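Side-chain contacts in putative glucoamylase (Bacteroides uniformis, PDB 4GL3), which is a putative glucoamylase, probably a glycoside hydrolase acting on glucose-containing saccharides, of the six-hairpin clan: residues 195-198 and 199-203; 219-223 and 224-228; 269-272 and 273-277. All coordinates share one frame; numbering follows the deposited sequence.

Interaction 1. Residues 195-198 and 199-203; sequences ECHI and VYILG
His197 and Ile201 meet one helical turn apart at the beginning of helix 197-205, through both backbone and side chain. The carbonyl O of His197 takes the N-H of Ile201 at 3.3 Å. The same oxygen receives a weak second bond from Tyr200 N, 3.0 Å away but strongly bent. Before it, Val199 N gives to Cys196 O at 3.0 Å, a tight turn that leads into the helix. After it, Leu202 N reaches Ile198 O at 2.9 Å, and the regular i to i+4 pattern is under way.

The imidazole of His197 carries CG1 of Ile201 over one face, while Ile201 CD1 lies 4.1 Å from NE2 of His197. Both ring nitrogens are already engaged, ND1 with Tyr256 OH and NE2 with Tyr216 OH. Tyr200 OH is likewise gripped twice, giving its proton to Ile190 O and accepting from Met174 N; Ser255 OG bonds both Ile198 N and Glu195 O and so ties down the lead-in. Also in the lead-in, Glu195 OE2 makes a weak hydrogen bond to a Tris molecule, probably from the crystallisation liquor, which may mark a pocket.

Ile198 swings CG1 anti to its backbone N (chi1 -164°), which brings that carbon within 4.0 Å of CG of Leu202, an oblique apolar contact along one side of the helix. CB of Cys196 and CG2 of Val199 make a looser one at 4.2 Å.

The polar ends of the two buried rings are thus satisfied by different means: His197 ND1 and NE2 by tyrosine hydroxyls, Tyr200 OH by backbone groups. With a partner at each of its two nitrogens, the imidazole is fixed in rotation, and the double grip on its hydroxyl holds the Tyr200 ring in its orientation.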
loop_
_atom_site.group_PDB
_atom_site.type_symbol
_atom_site.label_atom_id
_atom_site.label_comp_id
_atom_site.label_asym_id
_atom_site.label_seq_id
_atom_site.Cartn_x
_atom_site.Cartn_y
_atom_site.Cartn_z
ATOM N N GLU A 195 -5.102 -7.812 -0.384
ATOM C CA GLU A 195 -4.284 -6.709 0.106
ATOM C C GLU A 195 -4.579 -6.297 1.530
ATOM O O GLU A 195 -3.860 -5.445 2.045
ATOM C CB GLU A 195 -4.446 -5.461 -0.805
ATOM C CG GLU A 195 -5.786 -4.703 -0.632
ATOM C CD GLU A 195 -6.912 -5.172 -1.549
ATOM O OE1 GLU A 195 -7.042 -6.387 -1.782
ATOM O OE2 GLU A 195 -7.703 -4.308 -1.995
ATOM N N CYS A 196 -5.611 -6.864 2.179
ATOM C CA CYS A 196 -6.093 -6.308 3.454
ATOM C C CYS A 196 -5.569 -6.964 4.737
ATOM O O CYS A 196 -6.167 -6.800 5.780
ATOM C CB CYS A 196 -7.609 -6.452 3.452
ATOM S SG CYS A 196 -8.429 -5.705 2.053
ATOM N N HIS A 197 -4.504 -7.754 4.665
ATOM C CA HIS A 197 -3.994 -8.488 5.836
ATOM C C HIS A 197 -3.818 -7.588 7.082
ATOM O O HIS A 197 -4.149 -7.969 8.250
ATOM C CB HIS A 197 -2.659 -9.157 5.451
ATOM C CG HIS A 197 -2.232 -10.275 6.345
ATOM N ND1 HIS A 197 -0.987 -10.857 6.236
ATOM C CD2 HIS A 197 -2.877 -10.936 7.340
ATOM C CE1 HIS A 197 -0.886 -11.834 7.126
ATOM N NE2 HIS A 197 -2.025 -11.917 7.793
ATOM N N ILE A 198 -3.321 -6.384 6.818
ATOM C CA ILE A 198 -2.946 -5.434 7.859
ATOM C C ILE A 198 -4.144 -4.979 8.690
ATOM O O ILE A 198 -3.982 -4.561 9.859
ATOM C CB ILE A 198 -2.200 -4.190 7.256
ATOM C CG1 ILE A 198 -1.475 -3.393 8.323
ATOM C CG2 ILE A 198 -3.150 -3.237 6.543
ATOM C CD1 ILE A 198 -0.189 -3.993 8.750
ATOM N N VAL A 199 -5.339 -5.030 8.104
ATOM C CA VAL A 199 -6.520 -4.702 8.855
ATOM C C VAL A 199 -6.701 -5.623 10.070
ATOM O O VAL A 199 -7.052 -5.158 11.160
ATOM C CB VAL A 199 -7.804 -4.736 7.961
ATOM C CG1 VAL A 199 -9.022 -4.284 8.780
ATOM C CG2 VAL A 199 -7.597 -3.853 6.723
ATOM N N TYR A 200 -6.474 -6.925 9.879
ATOM C CA TYR A 200 -6.595 -7.894 10.973
ATOM C C TYR A 200 -5.455 -7.769 11.966
ATOM O O TYR A 200 -5.689 -7.878 13.174
ATOM C CB TYR A 200 -6.673 -9.328 10.451
ATOM C CG TYR A 200 -8.035 -9.643 9.867
ATOM C CD1 TYR A 200 -8.359 -9.300 8.537
ATOM C CD2 TYR A 200 -9.034 -10.224 10.648
ATOM C CE1 TYR A 200 -9.636 -9.542 8.017
ATOM C CE2 TYR A 200 -10.310 -10.466 10.127
ATOM C CZ TYR A 200 -10.617 -10.128 8.827
ATOM O OH TYR A 200 -11.904 -10.403 8.323
ATOM N N ILE A 201 -4.234 -7.518 11.470
ATOM C CA ILE A 201 -3.084 -7.322 12.367
ATOM C C ILE A 201 -3.296 -6.086 13.262
ATOM O O ILE A 201 -3.093 -6.173 14.453
ATOM C CB ILE A 201 -1.734 -7.152 11.601
ATOM C CG1 ILE A 201 -1.429 -8.302 10.628
ATOM C CG2 ILE A 201 -0.573 -6.896 12.552
ATOM C CD1 ILE A 201 -1.680 -9.640 11.153
ATOM N N LEU A 202 -3.723 -4.950 12.686
ATOM C CA LEU A 202 -3.984 -3.753 13.497
ATOM C C LEU A 202 -5.166 -3.994 14.448
ATOM O O LEU A 202 -5.124 -3.612 15.635
ATOM C CB LEU A 202 -4.234 -2.524 12.626
ATOM C CG LEU A 202 -3.027 -2.019 11.783
ATOM C CD1 LEU A 202 -3.387 -0.868 10.848
ATOM C CD2 LEU A 202 -1.891 -1.636 12.705
ATOM N N GLY A 203 -6.214 -4.627 13.950
ATOM C CA GLY A 203 -7.357 -5.000 14.829
ATOM C C GLY A 203 -6.898 -5.803 16.041
ATOM O O GLY A 203 -7.379 -5.600 17.148
#

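Interaction 2. Residues 219-223 and 224-228; sequences GWANA and NTFLN
Phe226 folds back over Ala221 and reaches Trp220, closing a bend that follows the end of a helix. Its backbone is placed by a type I turn from Ala223 to Phe226, in which Phe226 N donates to Ala223 O at 3.1 Å. Starting at the root of the side chain, CB lies 3.7 Å from Ala223 O and also touches the methyl of Ala223. From there chi1 of -166° sets CG anti to the backbone N and sends the ring away from the turn, toward the end of helix 213-220 and the residue after it.

The ring settles on Ala221. CA of that alanine stands over the middle of one face, 12° off the ring normal, in a CH-pi contact. CD2 of Phe226 approaches the carbonyl O of Ala221 at 3.4 Å, and farther along the same flank CE2 meets the Ala221 methyl CB at 3.6 Å. CZ, at the tip, still lies against this methyl. On the other flank, CD1 passes near the carbonyl O of Trp220, and CE1 comes within 3.6 Å of Trp220 NE1. Here the phenyl presents its edge to the face of the indole in an offset edge-to-face pair, with 5.2 Å between the Phe226 centroid and that of the five-membered ring and the planes at 69°.

A water bridges Ala223 O and Leu227 O, though it cannot serve every acceptor near it at once.

Thr225 OG1 bonds Gly192 O, holding the turn to the loop ahead of helix 197-205. Phe226 additionally meets Tyr268 edge-to-face and touches Leu239, so its ring bridges the end of helix 213-220 and the hairpin of strands 227-232 and 235-239.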
loop_
_atom_site.group_PDB
_atom_site.type_symbol
_atom_site.label_atom_id
_atom_site.label_comp_id
_atom_site.label_asym_id
_atom_site.label_seq_id
_atom_site.Cartn_x
_atom_site.Cartn_y
_atom_site.Cartn_z
ATOM N N GLY A 219 -12.538 -15.640 10.129
ATOM C CA GLY A 219 -12.933 -14.679 9.135
ATOM C C GLY A 219 -11.905 -14.485 8.026
ATOM O O GLY A 219 -12.171 -14.756 6.868
ATOM N N TRP A 220 -10.726 -13.981 8.366
ATOM C CA TRP A 220 -9.704 -13.781 7.369
ATOM C C TRP A 220 -9.266 -15.093 6.736
ATOM O O TRP A 220 -9.176 -15.170 5.517
ATOM C CB TRP A 220 -8.499 -13.052 7.948
ATOM C CG TRP A 220 -7.331 -12.935 7.073
ATOM C CD1 TRP A 220 -6.191 -13.669 7.166
ATOM C CD2 TRP A 220 -7.126 -12.024 5.980
ATOM N NE1 TRP A 220 -5.295 -13.261 6.253
ATOM C CE2 TRP A 220 -5.840 -12.273 5.482
ATOM C CE3 TRP A 220 -7.908 -11.059 5.361
ATOM C CZ2 TRP A 220 -5.302 -11.572 4.417
ATOM C CZ3 TRP A 220 -7.380 -10.353 4.305
ATOM C CH2 TRP A 220 -6.092 -10.615 3.832
ATOM N N ALA A 221 -9.012 -16.112 7.563
ATOM C CA ALA A 221 -8.251 -17.302 7.140
ATOM C C ALA A 221 -9.086 -18.464 6.633
ATOM O O ALA A 221 -8.725 -19.613 6.832
ATOM C CB ALA A 221 -7.329 -17.784 8.292
ATOM N N ASN A 222 -10.203 -18.203 5.992
ATOM C CA ASN A 222 -11.062 -19.288 5.504
ATOM C C ASN A 222 -11.865 -18.760 4.314
ATOM O O ASN A 222 -12.826 -18.029 4.501
ATOM C CB ASN A 222 -11.988 -19.829 6.609
ATOM C CG ASN A 222 -12.673 -21.124 6.188
ATOM O OD1 ASN A 222 -12.266 -21.744 5.228
ATOM N ND2 ASN A 222 -13.705 -21.531 6.903
ATOM N N ALA A 223 -11.424 -19.079 3.096
ATOM C CA ALA A 223 -12.003 -18.526 1.853
ATOM C C ALA A 223 -11.479 -19.300 0.660
ATOM O O ALA A 223 -10.422 -19.913 0.749
ATOM C CB ALA A 223 -11.691 -17.011 1.718
ATOM N N ASN A 224 -12.239 -19.351 -0.433
ATOM C CA ASN A 224 -11.755 -19.905 -1.692
ATOM C C ASN A 224 -10.420 -19.294 -2.150
ATOM O O ASN A 224 -9.613 -19.972 -2.825
ATOM C CB ASN A 224 -12.776 -19.690 -2.815
ATOM C CG ASN A 224 -14.131 -20.324 -2.531
ATOM O OD1 ASN A 224 -14.256 -21.372 -1.870
ATOM N ND2 ASN A 224 -15.159 -19.688 -3.040
ATOM N N THR A 225 -10.207 -18.033 -1.775
ATOM C CA THR A 225 -9.045 -17.233 -2.135
ATOM C C THR A 225 -7.921 -17.255 -1.058
ATOM O O THR A 225 -6.925 -16.551 -1.209
ATOM C CB THR A 225 -9.470 -15.754 -2.357
ATOM O OG1 THR A 225 -10.153 -15.280 -1.176
ATOM C CG2 THR A 225 -10.399 -15.615 -3.618
ATOM N N PHE A 226 -8.088 -18.037 0.018
ATOM C CA PHE A 226 -7.087 -18.127 1.081
ATOM C C PHE A 226 -6.079 -19.261 0.833
ATOM O O PHE A 226 -5.091 -19.028 0.143
ATOM C CB PHE A 226 -7.711 -18.141 2.483
ATOM C CG PHE A 226 -6.705 -17.906 3.579
ATOM C CD1 PHE A 226 -6.067 -16.677 3.679
ATOM C CD2 PHE A 226 -6.354 -18.918 4.446
ATOM C CE1 PHE A 226 -5.113 -16.461 4.633
ATOM C CE2 PHE A 226 -5.379 -18.715 5.408
ATOM C CZ PHE A 226 -4.760 -17.477 5.502
ATOM N N LEU A 227 -6.283 -20.456 1.352
ATOM C CA LEU A 227 -5.271 -21.502 1.170
ATOM C C LEU A 227 -5.233 -21.861 -0.311
ATOM O O LEU A 227 -6.274 -22.023 -0.936
ATOM C CB LEU A 227 -5.531 -22.756 2.018
ATOM C CG LEU A 227 -5.407 -22.624 3.556
ATOM C CD1 LEU A 227 -5.606 -24.001 4.214
ATOM C CD2 LEU A 227 -4.055 -22.037 3.961
ATOM N N ASN A 228 -4.019 -21.911 -0.881
ATOM C CA ASN A 228 -3.846 -22.251 -2.275
ATOM C C ASN A 228 -2.936 -23.477 -2.350
ATOM O O ASN A 228 -3.395 -24.614 -2.456
ATOM C CB ASN A 228 -3.307 -21.023 -3.038
ATOM C CG ASN A 228 -3.244 -21.236 -4.548
ATOM O OD1 ASN A 228 -2.984 -22.343 -4.993
ATOM N ND2 ASN A 228 -3.523 -20.179 -5.335
HETATM O O HOH W 1 -8.796 -22.151 -0.340
#

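Interaction 3. Residues 269-272 and 273-277; sequences ADYE and EQMKA
Glu272 and Lys276, one turn apart on helix 271-288, run side by side and join in a salt bridge, with NZ of Lys276 3.0 Å from OE2 of Glu272. The ammonium comes to the anti side of the carboxylate, 29° out of its plane. An extended glutamate chain brings its acid group level with the lysine end, and Glu272 OE1 is taken by Gly263 N, which fixes the rotation of the carboxylate.

Asp270 is the N-cap. Its OD1 receives Glu273 N at 3.2 Å in a straight bond of 169°, approached from above the carboxylate plane, and a weaker, bent one from Glu272 N. Asp270 CG lies anti to the backbone N (chi1 172°), which turns the acid over these first amides. A water links the N-cap amide to the carboxylate of Glu273, accepting from Asp270 N at 3.0 Å and donating to Glu273 OE1 at 2.8 Å.

On the buried side, the methyl CE of selenomethionine Met275 meets CD1 of Tyr271 at 3.8 Å, at the ring's edge, while Ala269 CB sits over one face, offset toward the rim.

Farther out, Tyr271 OH bonds Asp266 and Gln274 OE1 bonds Leu239 N. With Tyr271 resting on Leu239 and Gln274 on Leu237 and Pro238, the start of helix 271-288 packs against strand 235-239 of the two-stranded antiparallel hairpin.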
loop_
_atom_site.group_PDB
_atom_site.type_symbol
_atom_site.label_atom_id
_atom_site.label_comp_id
_atom_site.label_asym_id
_atom_site.label_seq_id
_atom_site.Cartn_x
_atom_site.Cartn_y
_atom_site.Cartn_z
ATOM N N ALA A 269 0.992 -19.649 6.713
ATOM C CA ALA A 269 2.019 -19.462 5.692
ATOM C C ALA A 269 3.335 -18.883 6.208
ATOM O O ALA A 269 3.411 -18.268 7.302
ATOM C CB ALA A 269 1.506 -18.577 4.563
ATOM N N ASP A 270 4.357 -19.096 5.383
ATOM C CA ASP A 270 5.624 -18.358 5.449
ATOM C C ASP A 270 5.471 -17.199 4.486
ATOM O O ASP A 270 5.416 -17.386 3.264
ATOM C CB ASP A 270 6.764 -19.288 5.053
ATOM C CG ASP A 270 8.101 -18.583 4.904
ATOM O OD1 ASP A 270 8.174 -17.359 4.753
ATOM O OD2 ASP A 270 9.097 -19.297 4.908
ATOM N N TYR A 271 5.368 -15.999 5.036
ATOM C CA TYR A 271 4.988 -14.846 4.224
ATOM C C TYR A 271 6.089 -14.392 3.297
ATOM O O TYR A 271 5.808 -13.829 2.242
ATOM C CB TYR A 271 4.423 -13.712 5.067
ATOM C CG TYR A 271 3.047 -14.115 5.553
ATOM C CD1 TYR A 271 1.942 -14.013 4.724
ATOM C CD2 TYR A 271 2.868 -14.710 6.804
ATOM C CE1 TYR A 271 0.685 -14.461 5.128
ATOM C CE2 TYR A 271 1.610 -15.141 7.222
ATOM C CZ TYR A 271 0.525 -15.024 6.371
ATOM O OH TYR A 271 -0.718 -15.483 6.775
ATOM N N GLU A 272 7.336 -14.672 3.648
ATOM C CA GLU A 272 8.429 -14.377 2.743
ATOM C C GLU A 272 8.315 -15.240 1.468
ATOM O O GLU A 272 8.526 -14.747 0.350
ATOM C CB GLU A 272 9.777 -14.630 3.418
ATOM C CG GLU A 272 10.961 -14.155 2.587
ATOM C CD GLU A 272 12.288 -14.217 3.363
ATOM O OE1 GLU A 272 12.313 -14.635 4.554
ATOM O OE2 GLU A 272 13.300 -13.843 2.770
ATOM N N GLU A 273 8.027 -16.519 1.651
ATOM C CA GLU A 273 7.764 -17.423 0.538
ATOM C C GLU A 273 6.567 -16.914 -0.288
ATOM O O GLU A 273 6.620 -16.910 -1.510
ATOM C CB GLU A 273 7.474 -18.834 1.050
ATOM C CG GLU A 273 7.442 -19.882 -0.050
ATOM C CD GLU A 273 6.908 -21.263 0.389
ATOM O OE1 GLU A 273 6.470 -21.460 1.559
ATOM O OE2 GLU A 273 6.912 -22.179 -0.472
ATOM N N GLN A 274 5.499 -16.471 0.375
ATOM C CA GLN A 274 4.311 -15.998 -0.328
ATOM C C GLN A 274 4.676 -14.848 -1.282
ATOM O O GLN A 274 4.245 -14.841 -2.460
ATOM C CB GLN A 274 3.220 -15.518 0.657
ATOM C CG GLN A 274 1.979 -14.880 -0.013
ATOM C CD GLN A 274 1.169 -15.853 -0.872
ATOM O OE1 GLN A 274 1.305 -17.079 -0.738
ATOM N NE2 GLN A 274 0.295 -15.311 -1.744
HETATM N N MSE A 275 5.437 -13.868 -0.770
HETATM C CA MSE A 275 5.678 -12.626 -1.532
HETATM C C MSE A 275 6.594 -12.944 -2.729
HETATM O O MSE A 275 6.357 -12.467 -3.848
HETATM C CB MSE A 275 6.297 -11.520 -0.685
HETATM C CG MSE A 275 5.518 -11.086 0.512
HETATM SE SE MSE A 275 3.644 -10.902 0.187
HETATM C CE MSE A 275 2.972 -11.686 1.848
ATOM N N LYS A 276 7.603 -13.777 -2.496
ATOM C CA LYS A 276 8.491 -14.227 -3.561
ATOM C C LYS A 276 7.769 -15.054 -4.602
ATOM O O LYS A 276 7.939 -14.821 -5.787
ATOM C CB LYS A 276 9.683 -15.019 -3.010
ATOM C CG LYS A 276 10.594 -14.139 -2.171
ATOM C CD LYS A 276 11.946 -14.775 -1.834
ATOM C CE LYS A 276 12.863 -13.713 -1.210
ATOM N NZ LYS A 276 13.751 -14.302 -0.174
ATOM N N ALA A 277 6.961 -16.016 -4.161
ATOM C CA ALA A 277 6.213 -16.895 -5.076
ATOM C C ALA A 277 5.289 -16.068 -5.949
ATOM O O ALA A 277 5.279 -16.217 -7.161
ATOM C CB ALA A 277 5.412 -17.977 -4.311
HETATM O O HOH W 2 4.167 -21.056 3.159
#

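How the interactions relate
Along the chain the three contacts come in series within one glucoamylase-family region: interaction 1 on helix 197-205, interaction 2 leading from the end of helix 213-220 into the hairpin strand 227-232, and interaction 3 at the start of helix 271-288. Their centres lie 14 to 17 Å apart. His197 is the hub, since its backbone N packs 3.4 Å from Trp220 CH2, its ring lies nearly parallel to that indole, and its CE1 comes 3.6 Å from Tyr271 CZ. Interactions 2 and 3 do not touch, but share strand 235-239 as a neighbour. The start of helix 197-205 thus joins the end of helix 213-220 to the start of helix 271-288.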